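Local coordinates for glucose-binding protein (Thermus thermophilus HB27, PDB 2B3F), which binds glucose and galactose, and probably hands them to a binding-protein-dependent sugar transport system, at residues 114-119 with 306-311. Residues are numbered along the deposited sequence; the frame is centred on the assembly and turned at random.
Sequences VPVNIH and DTSNPL. Unlike the reference sequence in segment 306-311: Ser308 (reference Phe). With GAL (beta-D-galactopyranose), chain G.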
loop_
_atom_site.group_PDB
_atom_site.type_symbol
_atom_site.label_atom_id
_atom_site.label_comp_id
_atom_site.label_asym_id
_atom_site.label_seq_id
_atom_site.Cartn_x
_atom_site.Cartn_y
_atom_site.Cartn_z
ATOM N N VAL A 114 -9.728 -12.054 -4.289
ATOM C CA VAL A 114 -10.882 -11.272 -3.881
ATOM C C VAL A 114 -10.399 -10.052 -3.107
ATOM O O VAL A 114 -9.825 -10.206 -2.019
ATOM C CB VAL A 114 -11.817 -12.092 -2.969
ATOM C CG1 VAL A 114 -13.081 -11.292 -2.619
ATOM C CG2 VAL A 114 -12.118 -13.445 -3.619
ATOM N N PRO A 115 -10.613 -8.851 -3.658
ATOM C CA PRO A 115 -10.196 -7.626 -2.965
ATOM C C PRO A 115 -11.010 -7.340 -1.714
ATOM O O PRO A 115 -12.241 -7.461 -1.732
ATOM C CB PRO A 115 -10.397 -6.526 -4.001
ATOM C CG PRO A 115 -10.742 -7.217 -5.276
ATOM C CD PRO A 115 -11.231 -8.563 -4.972
ATOM N N VAL A 116 -10.338 -6.970 -0.630
ATOM C CA VAL A 116 -11.013 -6.628 0.613
ATOM C C VAL A 116 -11.096 -5.130 0.857
ATOM O O VAL A 116 -11.899 -4.675 1.659
ATOM C CB VAL A 116 -10.402 -7.362 1.825
ATOM C CG1 VAL A 116 -8.996 -6.891 2.128
ATOM C CG2 VAL A 116 -11.309 -7.193 3.072
ATOM N N ASN A 117 -10.252 -4.363 0.173
ATOM C CA ASN A 117 -10.128 -2.953 0.433
ATOM C C ASN A 117 -9.494 -2.202 -0.730
ATOM O O ASN A 117 -9.121 -2.787 -1.765
ATOM C CB ASN A 117 -9.308 -2.725 1.725
ATOM C CG ASN A 117 -7.845 -3.137 1.585
ATOM O OD1 ASN A 117 -7.383 -3.466 0.508
ATOM N ND2 ASN A 117 -7.108 -3.101 2.700
ATOM N N ILE A 118 -9.401 -0.903 -0.535
ATOM C CA ILE A 118 -8.568 -0.018 -1.333
ATOM C C ILE A 118 -7.788 0.853 -0.339
ATOM O O ILE A 118 -8.371 1.528 0.509
ATOM C CB ILE A 118 -9.400 0.907 -2.257
ATOM C CG1 ILE A 118 -10.226 0.090 -3.264
ATOM C CG2 ILE A 118 -8.522 1.907 -2.964
ATOM C CD1 ILE A 118 -9.450 -0.611 -4.340
ATOM N N HIS A 119 -6.455 0.809 -0.423
ATOM C CA HIS A 119 -5.619 1.787 0.257
ATOM C C HIS A 119 -5.079 2.805 -0.761
ATOM O O HIS A 119 -4.940 2.520 -1.962
ATOM C CB HIS A 119 -4.418 1.134 0.978
ATOM C CG HIS A 119 -4.682 0.640 2.380
ATOM N ND1 HIS A 119 -4.989 1.474 3.433
ATOM C CD2 HIS A 119 -4.594 -0.608 2.905
ATOM C CE1 HIS A 119 -5.089 0.753 4.542
ATOM N NE2 HIS A 119 -4.858 -0.512 4.245
ATOM N N ASP A 306 -17.317 -3.504 5.500
ATOM C CA ASP A 306 -17.707 -2.347 6.292
ATOM C C ASP A 306 -17.536 -2.545 7.807
ATOM O O ASP A 306 -17.704 -1.605 8.568
ATOM C CB ASP A 306 -19.142 -1.932 5.948
ATOM C CG ASP A 306 -19.235 -1.148 4.645
ATOM O OD1 ASP A 306 -18.176 -0.796 4.030
ATOM O OD2 ASP A 306 -20.408 -0.861 4.257
ATOM N N THR A 307 -17.238 -3.772 8.218
ATOM C CA THR A 307 -16.771 -4.064 9.582
ATOM C C THR A 307 -15.267 -3.794 9.738
ATOM O O THR A 307 -14.838 -3.109 10.680
ATOM C CB THR A 307 -17.083 -5.513 9.946
ATOM O OG1 THR A 307 -18.510 -5.725 9.890
ATOM C CG2 THR A 307 -16.581 -5.860 11.339
ATOM N N SER A 308 -14.468 -4.317 8.812
ATOM C CA SER A 308 -12.999 -4.246 8.937
ATOM C C SER A 308 -12.390 -2.924 8.508
ATOM O O SER A 308 -11.496 -2.391 9.188
ATOM C CB SER A 308 -12.354 -5.398 8.178
ATOM O OG SER A 308 -12.746 -5.400 6.820
ATOM N N ASN A 309 -12.820 -2.372 7.376
ATOM C CA ASN A 309 -12.115 -1.222 6.820
ATOM C C ASN A 309 -12.134 0.039 7.660
ATOM O O ASN A 309 -11.138 0.739 7.720
ATOM C CB ASN A 309 -12.490 -0.973 5.352
ATOM C CG ASN A 309 -11.917 -2.035 4.447
ATOM O OD1 ASN A 309 -10.701 -2.241 4.425
ATOM N ND2 ASN A 309 -12.775 -2.747 3.721
ATOM N N PRO A 310 -13.252 0.344 8.337
ATOM C CA PRO A 310 -13.195 1.507 9.238
ATOM C C PRO A 310 -12.078 1.433 10.311
ATOM O O PRO A 310 -11.548 2.472 10.725
ATOM C CB PRO A 310 -14.595 1.524 9.876
ATOM C CG PRO A 310 -15.485 0.860 8.820
ATOM C CD PRO A 310 -14.606 -0.241 8.260
ATOM N N LEU A 311 -11.742 0.228 10.746
ATOM C CA LEU A 311 -10.629 0.019 11.689
ATOM C C LEU A 311 -9.256 0.173 11.025
ATOM O O LEU A 311 -8.281 0.603 11.656
ATOM C CB LEU A 311 -10.718 -1.370 12.308
ATOM C CG LEU A 311 -11.943 -1.617 13.190
ATOM C CD1 LEU A 311 -12.096 -3.113 13.520
ATOM C CD2 LEU A 311 -11.807 -0.788 14.467
HETATM C C1 GAL G . 0.775 -2.621 2.546
HETATM C C2 GAL G . -0.541 -3.369 2.794
HETATM C C3 GAL G . -1.362 -2.724 3.903
HETATM C C4 GAL G . -0.522 -2.522 5.165
HETATM C C5 GAL G . 0.817 -1.856 4.767
HETATM C C6 GAL G . 1.781 -1.606 5.938
HETATM O O1 GAL G . 1.548 -3.261 1.576
HETATM O O2 GAL G . -1.277 -3.441 1.562
HETATM O O3 GAL G . -2.489 -3.533 4.208
HETATM O O4 GAL G . -0.347 -3.781 5.760
HETATM O O5 GAL G . 1.498 -2.595 3.782
HETATM O O6 GAL G . 2.328 -2.808 6.392
#
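Asn309 reaches from helix 302-312 to the chain just past strand 110-115, where its amide nitrogen takes hold of the carbonyl of Val116. The protein has the periplasmic-binding-protein fold, and this buried contact ties the helix to the short link between strands 110-115 and 119-120, which both pair with strand 272-280, beside the galactose pocket; the chain crosses to the other sheet just after, between 119-120 and 123-126.

A single hydrogen bond joins the two segments. Asn309 ND2 lies 3.0 Å from Val116 O, and the bond is nearly straight, with an N-H...O angle of 168°. The acceptor sits in the amide plane of Asn309, and the donor lies in the carbonyl plane of Val116. The other end of the amide is fixed too, since Asn309 OD1 is hydrogen-bonded to Ser314 OG. With CG anti to its carbonyl carbon (chi1 -71°), Asn309 leans off the helix toward the loop. Cut back to an alanine, this position would probably leave Val116 O without this donor and Ser314 OG without its amide partner.

Van der Waals contact fills in around that bond. Asn117 CB packs against Asn309 OD1 at 3.1 Å, the two side chains crossing at about a right angle with amide planes 37° apart. The two amides do not pair: Asn117 turns its OD1 to the backbone N of Asp278, a galactose-binding residue. More loosely, Val116 CG2 stands 4.4 Å from Ser308 OG, at a position where the reference sequence has a phenylalanine; this OG bonds back to Gly304 O within the same helix.

At the sugar end, His119 belongs to the pocket. Its ND1 is hydrogen-bonded to Asp243 and its NE2 to Lys312, which itself binds the galactose; galactose O3 lies oblique to the ring, 3.8 Å from His119 CD2.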